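Local coordinates for fucolectin-related protein (PDB 2J22) that probably binds fucose-containing glycans such as blood group antigens, as a calcium-containing carbohydrate-binding module of a pneumococcal virulence factor, at residues W59-L70 and L118-S129. Sequence-based numbering, arbitrary orientation.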
loop_
_atom_site.group_PDB
_atom_site.type_symbol
_atom_site.label_atom_id
_atom_site.label_comp_id
_atom_site.label_asym_id
_atom_site.label_seq_id
_atom_site.Cartn_x
_atom_site.Cartn_y
_atom_site.Cartn_z
ATOM N N TRP A 59 -4.853 7.096 -4.400
ATOM C CA TRP A 59 -3.729 6.784 -3.552
ATOM C C TRP A 59 -4.247 6.162 -2.236
ATOM O O TRP A 59 -5.416 6.235 -1.919
ATOM C CB TRP A 59 -2.847 8.049 -3.306
ATOM C CG TRP A 59 -3.651 9.227 -2.717
ATOM C CD1 TRP A 59 -4.135 10.294 -3.393
ATOM C CD2 TRP A 59 -4.022 9.419 -1.348
ATOM N NE1 TRP A 59 -4.816 11.138 -2.540
ATOM C CE2 TRP A 59 -4.763 10.618 -1.275
ATOM C CE3 TRP A 59 -3.810 8.686 -0.159
ATOM C CZ2 TRP A 59 -5.324 11.092 -0.073
ATOM C CZ3 TRP A 59 -4.353 9.144 1.038
ATOM C CH2 TRP A 59 -5.097 10.364 1.074
ATOM N N TRP A 60 -3.328 5.577 -1.496
ATOM C CA TRP A 60 -3.574 4.975 -0.193
ATOM C C TRP A 60 -2.359 5.212 0.708
ATOM O O TRP A 60 -1.201 5.255 0.253
ATOM C CB TRP A 60 -3.875 3.467 -0.373
ATOM C CG TRP A 60 -3.908 2.618 0.870
ATOM C CD1 TRP A 60 -5.008 2.030 1.403
ATOM C CD2 TRP A 60 -2.790 2.126 1.602
ATOM N NE1 TRP A 60 -4.642 1.242 2.458
ATOM C CE2 TRP A 60 -3.289 1.262 2.585
ATOM C CE3 TRP A 60 -1.388 2.292 1.491
ATOM C CZ2 TRP A 60 -2.476 0.645 3.544
ATOM C CZ3 TRP A 60 -0.556 1.644 2.410
ATOM C CH2 TRP A 60 -1.110 0.841 3.441
ATOM N N GLU A 61 -2.609 5.380 1.999
ATOM C CA GLU A 61 -1.542 5.736 2.926
ATOM C C GLU A 61 -1.676 5.045 4.265
ATOM O O GLU A 61 -2.810 4.815 4.750
ATOM C CB GLU A 61 -1.634 7.227 3.224
ATOM C CG GLU A 61 -0.373 7.842 3.750
ATOM C CD GLU A 61 -0.525 9.319 3.685
ATOM O OE1 GLU A 61 -1.214 9.875 4.583
ATOM O OE2 GLU A 61 -0.030 9.878 2.707
ATOM N N ILE A 62 -0.523 4.772 4.883
ATOM C CA ILE A 62 -0.450 4.156 6.214
ATOM C C ILE A 62 0.456 5.019 7.100
ATOM O O ILE A 62 1.515 5.479 6.658
ATOM C CB ILE A 62 0.054 2.712 6.150
ATOM C CG1 ILE A 62 0.013 2.079 7.555
ATOM C CG2 ILE A 62 1.473 2.656 5.489
ATOM C CD1 ILE A 62 0.368 0.625 7.603
ATOM N N ASP A 63 -0.032 5.277 8.328
ATOM C CA ASP A 63 0.678 6.061 9.358
ATOM C C ASP A 63 1.170 5.043 10.379
ATOM O O ASP A 63 0.363 4.369 11.020
ATOM C CB ASP A 63 -0.252 7.106 10.010
ATOM C CG ASP A 63 0.495 8.083 11.004
ATOM O OD1 ASP A 63 1.664 7.905 11.350
ATOM O OD2 ASP A 63 -0.041 9.103 11.443
ATOM N N LEU A 64 2.496 4.875 10.465
ATOM C CA LEU A 64 3.102 3.911 11.404
ATOM C C LEU A 64 3.124 4.389 12.879
ATOM O O LEU A 64 3.521 3.623 13.746
ATOM C CB LEU A 64 4.520 3.531 10.967
ATOM C CG LEU A 64 4.672 2.906 9.576
ATOM C CD1 LEU A 64 6.142 2.799 9.268
ATOM C CD2 LEU A 64 3.971 1.489 9.498
ATOM N N ALA A 65 2.677 5.624 13.139
ATOM C CA ALA A 65 2.453 6.150 14.513
ATOM C C ALA A 65 3.720 6.733 15.164
ATOM O O ALA A 65 3.638 7.652 16.011
ATOM C CB ALA A 65 1.829 5.098 15.435
ATOM N N GLN A 66 4.872 6.181 14.794
ATOM C CA GLN A 66 6.164 6.835 15.029
ATOM C C GLN A 66 7.153 6.348 13.990
ATOM O O GLN A 66 6.886 5.358 13.303
ATOM C CB GLN A 66 6.668 6.527 16.428
ATOM C CG GLN A 66 6.729 5.062 16.742
ATOM C CD GLN A 66 7.962 4.700 17.557
ATOM O OE1 GLN A 66 8.055 3.582 18.048
ATOM N NE2 GLN A 66 8.935 5.623 17.648
ATOM N N THR A 67 8.300 7.028 13.891
ATOM C CA THR A 67 9.386 6.651 12.993
ATOM C C THR A 67 9.850 5.241 13.294
ATOM O O THR A 67 9.994 4.860 14.475
ATOM C CB THR A 67 10.548 7.666 13.125
ATOM O OG1 THR A 67 10.075 8.965 12.745
ATOM C CG2 THR A 67 11.679 7.383 12.127
ATOM N N GLU A 68 10.045 4.440 12.236
ATOM C CA GLU A 68 10.477 3.066 12.435
ATOM C C GLU A 68 11.591 2.830 11.461
ATOM O O GLU A 68 11.635 3.501 10.418
ATOM C CB GLU A 68 9.339 2.006 12.225
ATOM C CG GLU A 68 8.180 2.077 13.258
ATOM C CD GLU A 68 8.493 1.590 14.681
ATOM O OE1 GLU A 68 9.569 1.019 14.964
ATOM O OE2 GLU A 68 7.625 1.767 15.564
ATOM N N GLU A 69 12.482 1.902 11.830
ATOM C CA GLU A 69 13.500 1.373 10.906
ATOM C C GLU A 69 12.881 0.298 10.044
ATOM O O GLU A 69 12.573 -0.766 10.524
ATOM C CB GLU A 69 14.737 0.845 11.666
ATOM C CG GLU A 69 15.485 1.944 12.406
ATOM C CD GLU A 69 16.548 1.366 13.317
ATOM O OE1 GLU A 69 17.538 0.792 12.789
ATOM O OE2 GLU A 69 16.346 1.438 14.557
ATOM N N LEU A 70 12.757 0.583 8.749
ATOM C CA LEU A 70 11.954 -0.223 7.860
ATOM C C LEU A 70 12.845 -1.215 7.146
ATOM O O LEU A 70 13.757 -0.791 6.462
ATOM C CB LEU A 70 11.232 0.672 6.824
ATOM C CG LEU A 70 10.441 1.842 7.447
ATOM C CD1 LEU A 70 9.859 2.791 6.400
ATOM C CD2 LEU A 70 9.370 1.312 8.385
ATOM N N LEU A 118 14.162 -2.413 2.298
ATOM C CA LEU A 118 14.328 -0.981 2.530
ATOM C C LEU A 118 15.590 -0.747 3.320
ATOM O O LEU A 118 15.927 0.398 3.652
ATOM C CB LEU A 118 13.104 -0.401 3.273
ATOM C CG LEU A 118 11.852 -0.281 2.393
ATOM C CD1 LEU A 118 10.611 0.153 3.204
ATOM C CD2 LEU A 118 12.066 0.607 1.135
ATOM N N LYS A 119 16.249 -1.853 3.671
ATOM C CA LYS A 119 17.449 -1.849 4.530
ATOM C C LYS A 119 17.497 -0.875 5.722
ATOM O O LYS A 119 18.480 -0.135 5.861
ATOM C CB LYS A 119 18.691 -1.613 3.663
ATOM C CG LYS A 119 18.627 -2.275 2.315
ATOM C CD LYS A 119 19.832 -3.171 2.155
ATOM C CE LYS A 119 19.419 -4.585 1.925
ATOM N NZ LYS A 119 20.344 -5.103 0.881
ATOM N N GLY A 120 16.463 -0.855 6.579
ATOM C CA GLY A 120 16.485 -0.002 7.764
ATOM C C GLY A 120 16.262 1.503 7.535
ATOM O O GLY A 120 16.413 2.317 8.464
ATOM N N LEU A 121 15.894 1.898 6.315
ATOM C CA LEU A 121 15.324 3.234 6.082
ATOM C C LEU A 121 14.361 3.689 7.220
ATOM O O LEU A 121 13.395 2.959 7.552
ATOM C CB LEU A 121 14.577 3.213 4.733
ATOM C CG LEU A 121 13.848 4.481 4.287
ATOM C CD1 LEU A 121 14.900 5.572 3.960
ATOM C CD2 LEU A 121 12.903 4.135 3.083
ATOM N N LYS A 122 14.624 4.848 7.856
ATOM C CA LYS A 122 13.712 5.396 8.871
ATOM C C LYS A 122 12.571 6.176 8.193
ATOM O O LYS A 122 12.849 7.072 7.381
ATOM C CB LYS A 122 14.448 6.288 9.884
ATOM C CG LYS A 122 15.425 5.497 10.835
ATOM C CD LYS A 122 16.231 6.457 11.665
ATOM C CE LYS A 122 16.874 5.701 12.837
ATOM N NZ LYS A 122 17.855 4.726 12.324
ATOM N N GLY A 123 11.317 5.777 8.491
ATOM C CA GLY A 123 10.116 6.470 8.017
ATOM C C GLY A 123 8.935 6.306 8.954
ATOM O O GLY A 123 8.902 5.344 9.781
ATOM N N LYS A 124 7.950 7.194 8.800
ATOM C CA LYS A 124 6.749 7.129 9.621
ATOM C C LYS A 124 5.453 6.858 8.836
ATOM O O LYS A 124 4.428 6.437 9.446
ATOM C CB LYS A 124 6.604 8.426 10.436
ATOM C CG LYS A 124 5.241 8.611 11.085
ATOM C CD LYS A 124 5.440 9.377 12.322
ATOM C CE LYS A 124 4.182 9.968 12.849
ATOM N NZ LYS A 124 3.311 8.898 13.229
ATOM N N LYS A 125 5.511 7.112 7.521
ATOM C CA LYS A 125 4.330 7.018 6.650
ATOM C C LYS A 125 4.695 6.480 5.279
ATOM O O LYS A 125 5.777 6.806 4.736
ATOM C CB LYS A 125 3.667 8.400 6.421
ATOM C CG LYS A 125 2.862 8.902 7.567
ATOM C CD LYS A 125 2.104 10.177 7.149
ATOM C CE LYS A 125 1.451 10.818 8.393
ATOM N NZ LYS A 125 0.923 12.157 8.027
ATOM N N VAL A 126 3.752 5.725 4.695
ATOM C CA VAL A 126 3.977 5.127 3.380
ATOM C C VAL A 126 2.699 5.381 2.561
ATOM O O VAL A 126 1.566 5.135 3.060
ATOM C CB VAL A 126 4.289 3.605 3.428
ATOM C CG1 VAL A 126 4.623 3.089 1.971
ATOM C CG2 VAL A 126 5.476 3.210 4.345
ATOM N N ARG A 127 2.892 5.921 1.352
ATOM C CA ARG A 127 1.839 6.262 0.406
ATOM C C ARG A 127 2.057 5.448 -0.853
ATOM O O ARG A 127 3.212 5.311 -1.342
ATOM C CB ARG A 127 1.980 7.689 0.020
ATOM C CG ARG A 127 0.802 8.278 -0.765
ATOM C CD ARG A 127 0.336 9.509 0.013
ATOM N NE ARG A 127 -0.261 10.376 -0.875
ATOM C CZ ARG A 127 -1.200 11.256 -0.586
ATOM N NH1 ARG A 127 -1.672 11.447 0.644
ATOM N NH2 ARG A 127 -1.640 11.958 -1.578
ATOM N N ILE A 128 0.988 4.868 -1.378
ATOM C CA ILE A 128 1.103 4.227 -2.689
ATOM C C ILE A 128 0.168 5.091 -3.567
ATOM O O ILE A 128 -0.987 5.283 -3.189
ATOM C CB ILE A 128 0.599 2.766 -2.591
ATOM C CG1 ILE A 128 1.547 1.892 -1.741
ATOM C CG2 ILE A 128 0.442 2.203 -4.036
ATOM C CD1 ILE A 128 1.029 0.493 -1.461
ATOM N N SER A 129 0.634 5.618 -4.705
ATOM C CA SER A 129 -0.148 6.569 -5.509
ATOM C C SER A 129 0.008 6.219 -6.969
ATOM O O SER A 129 1.170 6.201 -7.492
ATOM C CB SER A 129 0.351 8.032 -5.272
ATOM O OG SER A 129 -0.519 9.038 -5.836
#
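Trp59 and Arg127 stack flat: the guanidinium plane lies 13° from the indole plane, and Arg127 CZ sits 3.7 Å from the centroid of the Trp59 six-membered ring, a cation-pi contact over the face. Trp59 CG lies between its backbone N and carbonyl carbon (chi1 56°), keeping the indole over strand 59-64, where Arg127 comes across from strand 125-129. Glu61 OE2 lies at the guanidinium edge, salt-bridged to NH1, though its position is uncertain; OE1 is salt-bridged to Arg22. While Trp59 and Arg127 are partly exposed, the reverse face is buried: Ile62 CG2 lies 3.6 Å from Val126 CB, the two side chains running alongside, and Trp60 CE3 is 4.2 Å from Ile128 CD1. This face looks toward Val142 of strand 139-146, as expected for the two antiparallel sheets of a galactose-binding-like beta-sandwich. Both segments pass from one sheet to the other here, strand 59-64 pairing with 125-129 and strand 67-70 with 121-123. At the corner Lys124 O accepts from Leu64 N at 2.7 Å, while Lys124 NZ reaches the syn lone pair of Asp63 OD1 at 2.7 Å. That oxygen also closes an Asx turn, taking Ala65 N from above the carboxylate plane at 3.1 Å, so OD1 is gripped by two donors. Beyond the corner, exposed Glu69 and Lys122 run side by side, linked by a long salt bridge, OE1 to NZ 4.0 Å, whereas Leu70 CB packs inward, 3.7 Å from Leu118 CD1.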